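Local coordinates for salmonella typhimurium DB7155 bacteriophage DET7 tailspike (Bacteriophage, PDB 2V5I), which probably recognises the O-antigen of Salmonella lipopolysaccharide as the phage's receptor and hydrolyses it, working as a trimeric tailspike, at residues S193-L207 with R221-N235. Residues are numbered along the deposited sequence; the frame is centred on the assembly and turned at random.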
ATOM      1  N   SER A 193      20.628  13.399  -2.192  1.00 12.78           N
ATOM      2  CA  SER A 193      20.064  14.729  -1.873  1.00 11.48           C
ATOM      3  C   SER A 193      20.722  15.810  -2.716  1.00 12.68           C
ATOM      4  O   SER A 193      21.277  16.809  -2.223  1.00 13.13           O
ATOM      5  CB  SER A 193      20.156  15.045  -0.369  1.00 15.16           C
ATOM      6  OG  SER A 193      19.325  14.120   0.323  1.00 15.81           O
ATOM      7  N   ILE A 194      20.717  15.570  -4.018  1.00  9.69           N
ATOM      8  CA  ILE A 194      21.266  16.496  -4.985  1.00 10.98           C
ATOM      9  C   ILE A 194      20.517  17.826  -4.839  1.00  9.54           C
ATOM     10  O   ILE A 194      19.289  17.851  -4.902  1.00 10.78           O
ATOM     11  CB  ILE A 194      21.074  15.988  -6.405  1.00 10.03           C
ATOM     12  CG1 ILE A 194      21.752  14.638  -6.635  1.00 11.79           C
ATOM     13  CG2 ILE A 194      21.643  17.008  -7.421  1.00 10.35           C
ATOM     14  CD1 ILE A 194      21.298  13.909  -7.917  1.00 12.52           C
ATOM     15  N   ILE A 195      21.242  18.943  -4.640  1.00  7.71           N
ATOM     16  CA  ILE A 195      20.602  20.228  -4.646  1.00  9.09           C
ATOM     17  C   ILE A 195      20.585  20.742  -6.091  1.00 10.24           C
ATOM     18  O   ILE A 195      21.632  21.015  -6.697  1.00  9.82           O
ATOM     19  CB  ILE A 195      21.355  21.287  -3.778  1.00  8.33           C
ATOM     20  CG1 ILE A 195      21.525  20.854  -2.337  1.00 14.18           C
ATOM     21  CG2 ILE A 195      20.672  22.628  -3.858  1.00  9.92           C
ATOM     22  CD1 ILE A 195      20.372  20.349  -1.756  1.00 16.15           C
ATOM     23  N   GLY A 196      19.382  20.857  -6.663  1.00  8.78           N
ATOM     24  CA  GLY A 196      19.219  21.361  -8.020  1.00 10.99           C
ATOM     25  C   GLY A 196      19.577  22.806  -8.295  1.00 11.48           C
ATOM     26  O   GLY A 196      19.627  23.592  -7.391  1.00 10.08           O
ATOM     27  N   GLY A 197      19.839  23.101  -9.573  1.00 10.34           N
ATOM     28  CA  GLY A 197      20.015  24.457 -10.074  1.00 11.00           C
ATOM     29  C   GLY A 197      18.890  24.880 -10.995  1.00 10.17           C
ATOM     30  O   GLY A 197      17.731  24.501 -10.818  1.00  9.79           O
ATOM     31  N   LYS A 198      19.209  25.628 -12.027  1.00 10.27           N
ATOM     32  CA  LYS A 198      18.156  26.209 -12.844  1.00 10.49           C
ATOM     33  C   LYS A 198      17.333  25.167 -13.634  1.00 11.35           C
ATOM     34  O   LYS A 198      16.144  25.379 -13.917  1.00 13.68           O
ATOM     35  CB  LYS A 198      18.814  27.212 -13.804  1.00 11.88           C
ATOM     36  CG  LYS A 198      17.827  28.002 -14.603  1.00 14.40           C
ATOM     37  CD  LYS A 198      17.091  29.026 -13.814  1.00 15.89           C
ATOM     38  CE  LYS A 198      16.356  30.002 -14.729  1.00 23.65           C
ATOM     39  NZ  LYS A 198      15.811  31.198 -14.018  1.00 22.43           N
ATOM     40  N   ASP A 199      17.987  24.084 -14.057  1.00 11.89           N
ATOM     41  CA  ASP A 199      17.353  23.070 -14.915  1.00 12.64           C
ATOM     42  C   ASP A 199      16.775  21.924 -14.085  1.00 12.31           C
ATOM     43  O   ASP A 199      17.015  21.822 -12.894  1.00 12.89           O
ATOM     44  CB  ASP A 199      18.354  22.621 -15.933  1.00 12.63           C
ATOM     45  CG  ASP A 199      18.783  23.769 -16.866  1.00 19.73           C
ATOM     46  OD1 ASP A 199      17.957  24.684 -17.171  1.00 21.75           O
ATOM     47  OD2 ASP A 199      19.941  23.731 -17.318  1.00 24.59           O
ATOM     48  N   GLY A 200      15.925  21.110 -14.695  1.00 11.55           N
ATOM     49  CA  GLY A 200      15.508  19.883 -14.048  1.00 10.41           C
ATOM     50  C   GLY A 200      16.690  19.139 -13.454  1.00 10.12           C
ATOM     51  O   GLY A 200      17.815  19.202 -13.985  1.00 10.35           O
ATOM     52  N   ILE A 201      16.474  18.475 -12.334  1.00  8.70           N
ATOM     53  CA  ILE A 201      17.607  17.849 -11.647  1.00  7.50           C
ATOM     54  C   ILE A 201      18.130  16.648 -12.388  1.00  9.41           C
ATOM     55  O   ILE A 201      19.334  16.522 -12.574  1.00  9.89           O
ATOM     56  CB  ILE A 201      17.360  17.627 -10.149  1.00  7.44           C
ATOM     57  CG1 ILE A 201      16.873  18.924  -9.506  1.00  8.38           C
ATOM     58  CG2 ILE A 201      18.634  17.112  -9.477  1.00  8.74           C
ATOM     59  CD1 ILE A 201      16.597  18.912  -8.047  1.00  9.58           C
ATOM     60  N   ILE A 202      17.226  15.700 -12.705  1.00  7.70           N
ATOM     61  CA  ILE A 202      17.573  14.559 -13.546  1.00  9.63           C
ATOM     62  C   ILE A 202      16.633  14.557 -14.746  1.00  8.51           C
ATOM     63  O   ILE A 202      15.438  14.568 -14.552  1.00 10.69           O
ATOM     64  CB  ILE A 202      17.431  13.230 -12.769  1.00  9.99           C
ATOM     65  CG1 ILE A 202      18.266  13.291 -11.449  1.00 10.53           C
ATOM     66  CG2 ILE A 202      17.837  12.049 -13.659  1.00 10.60           C
ATOM     67  CD1 ILE A 202      17.934  12.238 -10.395  1.00 12.44           C
ATOM     68  N   THR A 203      17.197  14.530 -15.955  1.00  8.43           N
ATOM     69  CA  THR A 203      16.407  14.624 -17.174  1.00  9.42           C
ATOM     70  C   THR A 203      16.869  13.582 -18.191  1.00  8.86           C
ATOM     71  O   THR A 203      18.054  13.407 -18.404  1.00  8.70           O
ATOM     72  CB  THR A 203      16.646  16.024 -17.838  1.00 10.40           C
ATOM     73  OG1 THR A 203      16.263  17.058 -16.940  1.00 11.03           O
ATOM     74  CG2 THR A 203      15.881  16.146 -19.149  1.00 10.26           C
ATOM     75  N   PHE A 204      15.915  12.826 -18.725  1.00  8.01           N
ATOM     76  CA  PHE A 204      16.157  11.991 -19.889  1.00  9.21           C
ATOM     77  C   PHE A 204      15.451  12.631 -21.072  1.00 10.87           C
ATOM     78  O   PHE A 204      14.216  12.617 -21.136  1.00 11.00           O
ATOM     79  CB  PHE A 204      15.579  10.580 -19.608  1.00  9.13           C
ATOM     80  CG  PHE A 204      16.321   9.823 -18.572  1.00  6.91           C
ATOM     81  CD1 PHE A 204      17.533   9.284 -18.836  1.00  8.52           C
ATOM     82  CD2 PHE A 204      15.818   9.723 -17.242  1.00  9.45           C
ATOM     83  CE1 PHE A 204      18.253   8.557 -17.814  1.00  9.31           C
ATOM     84  CE2 PHE A 204      16.533   8.994 -16.294  1.00  8.44           C
ATOM     85  CZ  PHE A 204      17.736   8.478 -16.571  1.00 10.11           C
ATOM     86  N   GLU A 205      16.253  13.154 -22.011  1.00  9.70           N
ATOM     87  CA  GLU A 205      15.767  13.895 -23.155  1.00  9.23           C
ATOM     88  C   GLU A 205      16.038  13.045 -24.416  1.00  9.90           C
ATOM     89  O   GLU A 205      17.198  12.778 -24.753  1.00 10.95           O
ATOM     90  CB  GLU A 205      16.547  15.201 -23.222  1.00 10.97           C
ATOM     91  CG  GLU A 205      16.173  16.061 -24.406  1.00 13.16           C
ATOM     92  CD  GLU A 205      17.070  15.791 -25.634  1.00 22.72           C
ATOM     93  OE1 GLU A 205      18.301  16.125 -25.631  1.00 22.95           O
ATOM     94  OE2 GLU A 205      16.564  15.256 -26.646  1.00 20.36           O
ATOM     95  N   ASN A 206      14.956  12.548 -25.043  1.00  8.38           N
ATOM     96  CA  ASN A 206      15.049  11.755 -26.251  1.00  8.06           C
ATOM     97  C   ASN A 206      14.225  12.343 -27.412  1.00  8.66           C
ATOM     98  O   ASN A 206      13.459  11.643 -28.078  1.00  9.27           O
ATOM     99  CB  ASN A 206      14.609  10.304 -25.935  1.00  7.91           C
ATOM    100  CG  ASN A 206      15.583   9.609 -25.026  1.00  6.66           C
ATOM    101  OD1 ASN A 206      15.491   9.751 -23.799  1.00 10.11           O
ATOM    102  ND2 ASN A 206      16.516   8.881 -25.593  1.00  9.39           N
ATOM    103  N   LEU A 207      14.390  13.630 -27.649  1.00 10.67           N
ATOM    104  CA  LEU A 207      13.587  14.342 -28.651  1.00  8.71           C
ATOM    105  C   LEU A 207      13.871  13.856 -30.079  1.00 11.63           C
ATOM    106  O   LEU A 207      12.974  13.945 -30.944  1.00 12.10           O
ATOM    107  CB  LEU A 207      13.838  15.861 -28.550  1.00  9.26           C
ATOM    108  CG  LEU A 207      13.286  16.525 -27.271  1.00 11.58           C
ATOM    109  CD1 LEU A 207      13.699  17.969 -27.191  1.00 14.54           C
ATOM    110  CD2 LEU A 207      11.781  16.428 -27.249  1.00 15.01           C
ATOM    111  N   ARG A 221      17.182  10.756  -3.377  1.00  8.45           N
ATOM    112  CA  ARG A 221      16.453  11.996  -3.203  1.00  8.57           C
ATOM    113  C   ARG A 221      17.103  13.142  -3.948  1.00  9.48           C
ATOM    114  O   ARG A 221      18.319  13.174  -4.166  1.00  8.48           O
ATOM    115  CB  ARG A 221      16.555  12.442  -1.728  1.00 13.23           C
ATOM    116  CG  ARG A 221      16.367  11.480  -0.657  1.00 15.73           C
ATOM    117  CD  ARG A 221      16.930  12.006   0.705  1.00 12.32           C
ATOM    118  NE  ARG A 221      16.334  13.289   1.051  1.00 10.01           N
ATOM    119  CZ  ARG A 221      15.157  13.465   1.657  1.00 10.03           C
ATOM    120  NH1 ARG A 221      14.367  12.424   1.942  1.00 10.90           N
ATOM    121  NH2 ARG A 221      14.693  14.701   1.872  1.00 12.58           N
ATOM    122  N   VAL A 222      16.245  14.089  -4.326  1.00  7.35           N
ATOM    123  CA  VAL A 222      16.634  15.373  -4.882  1.00 10.06           C
ATOM    124  C   VAL A 222      15.914  16.523  -4.158  1.00  8.06           C
ATOM    125  O   VAL A 222      14.834  16.351  -3.669  1.00  8.18           O
ATOM    126  CB  VAL A 222      16.397  15.429  -6.397  1.00 10.13           C
ATOM    127  CG1 VAL A 222      17.202  14.338  -7.113  1.00 13.56           C
ATOM    128  CG2 VAL A 222      14.960  15.299  -6.766  1.00 11.02           C
ATOM    129  N   HIS A 223      16.610  17.670  -4.066  1.00  6.78           N
ATOM    130  CA  HIS A 223      16.150  18.857  -3.308  1.00  9.28           C
ATOM    131  C   HIS A 223      16.216  20.141  -4.167  1.00  9.49           C
ATOM    132  O   HIS A 223      17.153  20.322  -4.984  1.00  8.64           O
ATOM    133  CB  HIS A 223      17.048  19.127  -2.102  1.00  9.20           C
ATOM    134  CG  HIS A 223      16.958  18.134  -0.983  1.00 10.39           C
ATOM    135  ND1 HIS A 223      17.569  18.364   0.225  1.00 11.20           N
ATOM    136  CD2 HIS A 223      16.317  16.933  -0.867  1.00 11.38           C
ATOM    137  CE1 HIS A 223      17.321  17.350   1.048  1.00 13.42           C
ATOM    138  NE2 HIS A 223      16.545  16.477   0.420  1.00 11.51           N
ATOM    139  N   TYR A 224      15.213  21.005  -3.983  1.00  8.36           N
ATOM    140  CA  TYR A 224      15.174  22.327  -4.621  1.00  7.84           C
ATOM    141  C   TYR A 224      15.222  22.187  -6.167  1.00  8.44           C
ATOM    142  O   TYR A 224      14.510  21.322  -6.712  1.00  8.39           O
ATOM    143  CB  TYR A 224      16.287  23.250  -4.023  1.00  7.88           C
ATOM    144  CG  TYR A 224      16.036  23.567  -2.566  1.00  6.35           C
ATOM    145  CD1 TYR A 224      14.986  24.333  -2.192  1.00  8.49           C
ATOM    146  CD2 TYR A 224      16.890  23.081  -1.548  1.00  6.36           C
ATOM    147  CE1 TYR A 224      14.736  24.639  -0.830  1.00  7.15           C
ATOM    148  CE2 TYR A 224      16.654  23.376  -0.220  1.00  8.93           C
ATOM    149  CZ  TYR A 224      15.588  24.109   0.134  1.00  8.19           C
ATOM    150  OH  TYR A 224      15.325  24.381   1.473  1.00 11.04           O
ATOM    151  N   GLY A 225      15.975  23.032  -6.859  1.00  8.74           N
ATOM    152  CA  GLY A 225      15.921  23.119  -8.319  1.00  8.44           C
ATOM    153  C   GLY A 225      14.821  24.114  -8.714  1.00  7.48           C
ATOM    154  O   GLY A 225      13.787  24.256  -8.061  1.00  8.86           O
ATOM    155  N   SER A 226      15.045  24.819  -9.808  1.00  8.74           N
ATOM    156  CA  SER A 226      14.045  25.770 -10.283  1.00  7.91           C
ATOM    157  C   SER A 226      12.975  25.062 -11.134  1.00 10.76           C
ATOM    158  O   SER A 226      11.904  25.670 -11.417  1.00 12.27           O
ATOM    159  CB  SER A 226      14.691  26.785 -11.197  1.00 10.27           C
ATOM    160  OG  SER A 226      15.687  27.547 -10.553  1.00  9.56           O
ATOM    161  N   GLY A 227      13.319  23.890 -11.637  1.00 10.86           N
ATOM    162  CA  GLY A 227      12.424  23.051 -12.448  1.00 12.21           C
ATOM    163  C   GLY A 227      12.004  21.808 -11.691  1.00  9.41           C
ATOM    164  O   GLY A 227      11.735  21.860 -10.456  1.00  9.92           O
ATOM    165  N   SER A 228      11.778  20.737 -12.421  1.00 11.16           N
ATOM    166  CA  SER A 228      11.260  19.510 -11.839  1.00  9.59           C
ATOM    167  C   SER A 228      12.376  18.587 -11.384  1.00  9.40           C
ATOM    168  O   SER A 228      13.495  18.657 -11.906  1.00 10.27           O
ATOM    169  CB  SER A 228      10.273  18.846 -12.793  1.00 11.29           C
ATOM    170  OG  SER A 228       9.139  19.676 -12.978  1.00 10.22           O
ATOM    171  N   GLY A 229      12.085  17.776 -10.374  1.00  7.83           N
ATOM    172  CA  GLY A 229      13.084  16.894  -9.822  1.00  7.42           C
ATOM    173  C   GLY A 229      13.605  15.906 -10.837  1.00  7.65           C
ATOM    174  O   GLY A 229      14.794  15.723 -11.051  1.00  8.90           O
ATOM    175  N   VAL A 230      12.653  15.139 -11.388  1.00  7.96           N
ATOM    176  CA  VAL A 230      12.924  14.192 -12.459  1.00  8.31           C
ATOM    177  C   VAL A 230      11.998  14.484 -13.622  1.00  7.80           C
ATOM    178  O   VAL A 230      10.805  14.673 -13.438  1.00 10.14           O
ATOM    179  CB  VAL A 230      12.679  12.685 -12.021  1.00  8.94           C
ATOM    180  CG1 VAL A 230      13.007  11.708 -13.159  1.00  9.64           C
ATOM    181  CG2 VAL A 230      13.475  12.333 -10.788  1.00 11.08           C
ATOM    182  N   GLN A 231      12.541  14.537 -14.829  1.00  8.06           N
ATOM    183  CA  GLN A 231      11.698  14.762 -15.985  1.00  9.70           C
ATOM    184  C   GLN A 231      12.090  13.938 -17.194  1.00  8.64           C
ATOM    185  O   GLN A 231      13.243  13.619 -17.370  1.00  8.24           O
ATOM    186  CB  GLN A 231      11.676  16.233 -16.374  1.00 11.32           C
ATOM    187  CG  GLN A 231      12.946  16.780 -16.811  1.00 14.55           C
ATOM    188  CD  GLN A 231      12.967  18.365 -16.803  1.00 24.34           C
ATOM    189  OE1 GLN A 231      11.972  19.029 -16.491  1.00 28.05           O
ATOM    190  NE2 GLN A 231      14.094  18.937 -17.178  1.00 14.42           N
ATOM    191  N   PHE A 232      11.055  13.540 -17.973  1.00  7.61           N
ATOM    192  CA  PHE A 232      11.247  12.756 -19.208  1.00  6.61           C
ATOM    193  C   PHE A 232      10.713  13.507 -20.401  1.00  6.82           C
ATOM    194  O   PHE A 232       9.665  14.131 -20.291  1.00  7.60           O
ATOM    195  CB  PHE A 232      10.426  11.420 -19.067  1.00  7.65           C
ATOM    196  CG  PHE A 232      10.949  10.517 -18.005  1.00  5.47           C
ATOM    197  CD1 PHE A 232      10.522  10.684 -16.682  1.00  8.88           C
ATOM    198  CD2 PHE A 232      11.845   9.551 -18.300  1.00  8.72           C
ATOM    199  CE1 PHE A 232      11.015   9.875 -15.684  1.00  9.47           C
ATOM    200  CE2 PHE A 232      12.362   8.694 -17.263  1.00  6.96           C
ATOM    201  CZ  PHE A 232      11.882   8.899 -15.971  1.00  9.02           C
ATOM    202  N   LEU A 233      11.413  13.359 -21.539  1.00  7.48           N
ATOM    203  CA  LEU A 233      10.984  13.912 -22.843  1.00  8.59           C
ATOM    204  C   LEU A 233      11.093  12.810 -23.900  1.00  8.38           C
ATOM    205  O   LEU A 233      12.149  12.242 -24.103  1.00  8.86           O
ATOM    206  CB  LEU A 233      11.837  15.125 -23.289  1.00  9.13           C
ATOM    207  CG  LEU A 233      11.804  16.358 -22.418  1.00 11.82           C
ATOM    208  CD1 LEU A 233      12.798  16.279 -21.301  1.00 13.44           C
ATOM    209  CD2 LEU A 233      12.113  17.570 -23.278  1.00 11.57           C
ATOM    210  N   ARG A 234       9.965  12.476 -24.528  1.00  7.90           N
ATOM    211  CA  ARG A 234       9.888  11.470 -25.594  1.00  7.80           C
ATOM    212  C   ARG A 234      10.503  10.103 -25.198  1.00  8.13           C
ATOM    213  O   ARG A 234      11.288   9.535 -25.918  1.00  8.79           O
ATOM    214  CB  ARG A 234      10.513  12.030 -26.857  1.00  7.36           C
ATOM    215  CG  ARG A 234      10.136  11.281 -28.143  1.00 10.94           C
ATOM    216  CD  ARG A 234      10.428  12.096 -29.391  1.00 10.51           C
ATOM    217  NE  ARG A 234      10.365  11.309 -30.639  1.00  9.65           N
ATOM    218  CZ  ARG A 234      11.330  10.526 -31.095  1.00 11.77           C
ATOM    219  NH1 ARG A 234      12.463  10.343 -30.429  1.00  9.82           N
ATOM    220  NH2 ARG A 234      11.164   9.860 -32.261  1.00 14.99           N
ATOM    221  N   ASN A 235      10.109   9.634 -24.009  1.00  8.01           N
ATOM    222  CA  ASN A 235      10.369   8.271 -23.538  1.00  8.68           C
ATOM    223  C   ASN A 235       9.084   7.447 -23.658  1.00  8.58           C
ATOM    224  O   ASN A 235       8.003   7.934 -23.362  1.00  8.27           O
ATOM    225  CB  ASN A 235      10.892   8.299 -22.105  1.00 10.13           C
ATOM    226  CG  ASN A 235      12.373   8.566 -22.047  1.00  8.15           C
ATOM    227  OD1 ASN A 235      13.167   7.732 -21.541  1.00  8.53           O
ATOM    228  ND2 ASN A 235      12.809   9.689 -22.579  1.00  8.08           N
TER
HETATM  229  O   HOH W   1      17.722  25.431  -6.611  1.00  8.65           O
HETATM  230  O   HOH W   2      15.030  21.786 -11.058  1.00 12.04           O
HETATM  231  O   HOH W   3      15.486  21.414 -17.649  1.00 27.18           O
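Two successive rungs of the right-handed parallel beta-helix, the fold of the P22-tailspike family, meet where 193-207 lies on 221-235. Each range runs strand, turn, strand, and strands 202-205 and 230-233 run almost parallel, axes 4.8 Å apart and directions 6° apart. Their ladder includes hydrogen bonds from Gln231 N-H to Ile202 O and from Leu233 N-H to Phe204 O. At the turn the rungs are joined by a hydrogen bond from Ser226 N-H to Gly197 O and by waters, one of which bridges Gly196 O and Gly225 N.

Like residues pile up in the hydrophobic interior. Phe204 and Phe232 point the same way with planes 22° apart, but centroids 5.7 Å apart show that the rings barely overlap; Phe204 also stacks with Phe180, on the preceding rung. Ile201 brings CD1 to 3.9 Å from Val222 CB. On the opposite face, Gln231 turns CG between its backbone N and carbonyl carbon (chi1 64°), and its extended chain brings NE2 to Thr203 OG1, a 2.9 Å hydrogen bond.

At the first strands, Ser193 CB sits over one face of the His223 ring, 4.0 Å from its centroid, while Arg221 grips His223 NE2 side-on through NE and NH2; NH2 also donates a hydrogen bond to Ser240 O of a second subunit. At the far end Leu233 O accepts hydrogen bonds from Asn206 N and Asn235 ND2 on opposite faces of its plane, and Arg234 NH1 meets Asn206 O in the guanidinium plane at 2.9 Å.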